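Ras-associated and pleckstrin homology domains-containing protein 1 (Homo sapiens, PDB 4GN1) mediates localized membrane signals, is implicated in the regulation of lamellipodial dynamics, and targets EVL and VASP to the leading edge. Local coordinates at residues A[45-50]-A[85-90]. Numbering follows the deposited sequence.
Sequences LDWSLV and FMERIE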
loop_
_atom_site.group_PDB
_atom_site.type_symbol
_atom_site.label_atom_id
_atom_site.label_comp_id
_atom_site.label_asym_id
_atom_site.label_seq_id
_atom_site.Cartn_x
_atom_site.Cartn_y
_atom_site.Cartn_z
ATOM N N LEU A 45 -1.593 -13.976 -10.332
ATOM C CA LEU A 45 -2.227 -12.968 -9.527
ATOM C C LEU A 45 -1.183 -11.978 -8.976
ATOM O O LEU A 45 -1.565 -10.886 -8.550
ATOM C CB LEU A 45 -2.980 -13.652 -8.372
ATOM C CG LEU A 45 -2.210 -14.098 -7.113
ATOM C CD1 LEU A 45 -3.196 -14.497 -6.035
ATOM C CD2 LEU A 45 -1.223 -15.228 -7.356
ATOM N N ASP A 46 0.104 -12.368 -8.990
ATOM C CA ASP A 46 1.217 -11.552 -8.470
ATOM C C ASP A 46 1.809 -10.480 -9.405
ATOM O O ASP A 46 2.591 -9.622 -8.950
ATOM C CB ASP A 46 2.348 -12.438 -7.963
ATOM C CG ASP A 46 1.990 -13.154 -6.671
ATOM O OD1 ASP A 46 1.375 -12.530 -5.767
ATOM O OD2 ASP A 46 2.325 -14.346 -6.558
ATOM N N TRP A 47 1.462 -10.540 -10.691
ATOM C CA TRP A 47 1.811 -9.457 -11.610
ATOM C C TRP A 47 1.150 -8.194 -11.167
ATOM O O TRP A 47 -0.039 -8.174 -10.868
ATOM C CB TRP A 47 1.480 -9.799 -13.064
ATOM C CG TRP A 47 2.423 -10.861 -13.572
ATOM C CD1 TRP A 47 2.166 -12.217 -13.718
ATOM C CD2 TRP A 47 3.836 -10.703 -13.940
ATOM N NE1 TRP A 47 3.286 -12.886 -14.164
ATOM C CE2 TRP A 47 4.315 -12.040 -14.322
ATOM C CE3 TRP A 47 4.710 -9.628 -14.015
ATOM C CZ2 TRP A 47 5.614 -12.266 -14.745
ATOM C CZ3 TRP A 47 6.022 -9.865 -14.450
ATOM C CH2 TRP A 47 6.462 -11.154 -14.808
ATOM N N SER A 48 1.932 -7.129 -11.089
ATOM C CA SER A 48 1.484 -5.909 -10.468
ATOM C C SER A 48 1.864 -4.700 -11.297
ATOM O O SER A 48 2.812 -4.726 -12.078
ATOM C CB SER A 48 2.119 -5.786 -9.081
ATOM O OG SER A 48 1.737 -6.874 -8.236
ATOM N N LEU A 49 1.118 -3.633 -11.111
ATOM C CA LEU A 49 1.476 -2.372 -11.694
ATOM C C LEU A 49 1.821 -1.477 -10.527
ATOM O O LEU A 49 1.042 -1.323 -9.558
ATOM C CB LEU A 49 0.337 -1.794 -12.522
ATOM C CG LEU A 49 0.719 -0.705 -13.528
ATOM C CD1 LEU A 49 1.612 -1.197 -14.677
ATOM C CD2 LEU A 49 -0.552 -0.080 -14.082
ATOM N N VAL A 50 3.012 -0.911 -10.621
ATOM C CA VAL A 50 3.600 -0.151 -9.548
ATOM C C VAL A 50 3.866 1.255 -10.081
ATOM O O VAL A 50 4.356 1.405 -11.212
ATOM C CB VAL A 50 4.932 -0.822 -9.149
ATOM C CG1 VAL A 50 5.652 -0.028 -8.072
ATOM C CG2 VAL A 50 4.707 -2.276 -8.731
ATOM N N PHE A 85 5.796 -2.656 -14.381
ATOM C CA PHE A 85 5.124 -3.930 -14.462
ATOM C C PHE A 85 6.078 -5.003 -13.979
ATOM O O PHE A 85 7.056 -5.291 -14.642
ATOM C CB PHE A 85 4.709 -4.176 -15.903
ATOM C CG PHE A 85 4.154 -5.537 -16.153
ATOM C CD1 PHE A 85 2.921 -5.907 -15.631
ATOM C CD2 PHE A 85 4.847 -6.434 -16.921
ATOM C CE1 PHE A 85 2.397 -7.164 -15.877
ATOM C CE2 PHE A 85 4.332 -7.692 -17.175
ATOM C CZ PHE A 85 3.110 -8.059 -16.658
ATOM N N MET A 86 5.801 -5.559 -12.804
ATOM C CA MET A 86 6.642 -6.590 -12.160
ATOM C C MET A 86 5.811 -7.446 -11.207
ATOM O O MET A 86 4.760 -7.032 -10.752
ATOM C CB MET A 86 7.792 -5.957 -11.361
ATOM C CG MET A 86 7.344 -4.921 -10.333
ATOM S SD MET A 86 8.708 -3.999 -9.568
ATOM C CE MET A 86 9.842 -5.359 -9.229
ATOM N N GLU A 87 6.294 -8.637 -10.908
ATOM C CA GLU A 87 5.684 -9.476 -9.907
ATOM C C GLU A 87 5.955 -8.884 -8.547
ATOM O O GLU A 87 7.104 -8.597 -8.203
ATOM C CB GLU A 87 6.326 -10.848 -9.947
ATOM C CG GLU A 87 5.657 -11.827 -10.874
ATOM C CD GLU A 87 6.608 -12.935 -11.223
ATOM O OE1 GLU A 87 6.264 -14.098 -10.967
ATOM O OE2 GLU A 87 7.722 -12.621 -11.729
ATOM N N ARG A 88 4.905 -8.683 -7.770
ATOM C CA ARG A 88 5.096 -8.271 -6.377
ATOM C C ARG A 88 4.365 -9.246 -5.459
ATOM O O ARG A 88 3.143 -9.374 -5.524
ATOM C CB ARG A 88 4.628 -6.826 -6.171
ATOM C CG ARG A 88 5.417 -5.785 -6.982
ATOM C CD ARG A 88 6.858 -5.624 -6.516
ATOM N NE ARG A 88 6.895 -5.085 -5.159
ATOM C CZ ARG A 88 7.187 -3.829 -4.838
ATOM N NH1 ARG A 88 7.532 -2.959 -5.775
ATOM N NH2 ARG A 88 7.180 -3.466 -3.563
ATOM N N ILE A 89 5.094 -9.967 -4.620
ATOM C CA ILE A 89 4.398 -10.889 -3.685
ATOM C C ILE A 89 3.607 -10.129 -2.632
ATOM O O ILE A 89 2.549 -10.593 -2.221
ATOM C CB ILE A 89 5.314 -11.974 -3.059
ATOM C CG1 ILE A 89 6.351 -11.371 -2.100
ATOM C CG2 ILE A 89 5.941 -12.820 -4.174
ATOM C CD1 ILE A 89 7.297 -12.381 -1.474
ATOM N N GLU A 90 4.090 -8.945 -2.254
ATOM C CA GLU A 90 3.388 -8.099 -1.299
ATOM C C GLU A 90 1.897 -7.915 -1.617
ATOM O O GLU A 90 1.107 -7.717 -0.693
ATOM C CB GLU A 90 4.009 -6.699 -1.200
ATOM C CG GLU A 90 5.413 -6.615 -0.657
ATOM C CD GLU A 90 6.438 -6.262 -1.721
ATOM O OE1 GLU A 90 7.509 -5.752 -1.346
ATOM O OE2 GLU A 90 6.189 -6.483 -2.921
#
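In the ubiquitin-like sheet of the Ras-associating domain, strands 47-53 and 83-87 run antiparallel, with Ser48 and Met86 as a hydrogen-bonded pair between the non-hydrogen-bonded pairs Trp47-Glu87 and Leu49-Phe85. Ser48 N donates to Met86 O at 2.8 Å, and Met86 N returns the bond to Ser48 O. Beyond the last bridge, Arg88 N reaches Asp46 O over 2.8 Å. That carbonyl also takes the hydroxyl of its own segment, Ser48 OG, which comes from well above the carbonyl plane, so two donors grip one oxygen.

Trp47, Leu49, Phe85 and Glu87 project from the same face of the sheet. Phe85 extends with CG anti to the backbone N (chi1 173°), bringing CZ to 3.5 Å from CE3 of Trp47; the two planes are only 16° from parallel, but CE3 sits toward the phenyl rim, leaving little face-to-face stacking. Glu87 is laid over the indole, its CG 3.6 Å from the centroid of the six-membered ring in a CH-pi contact, and its carboxylate continues across the ring, stacked nearly parallel to it. Helix 28-39, which packs across this face of the ubiquitin-like fold, meets Trp47 through Met36 and Phe85 through Leu32 and Leu35.

On the face that carries Ser48 and Met86, Val50 CG2 touches both Met86 CG, at 4.1 Å, and Arg88 CG. Two bends in the Arg88 chain bring its guanidinium beside Val50; NE makes a salt bridge with Glu90 OE2 at 2.7 Å, in the guanidinium plane, and NH1 makes another with Glu59 of strand 58-61. Asp46 OD2 forms a salt bridge with Lys96 NZ.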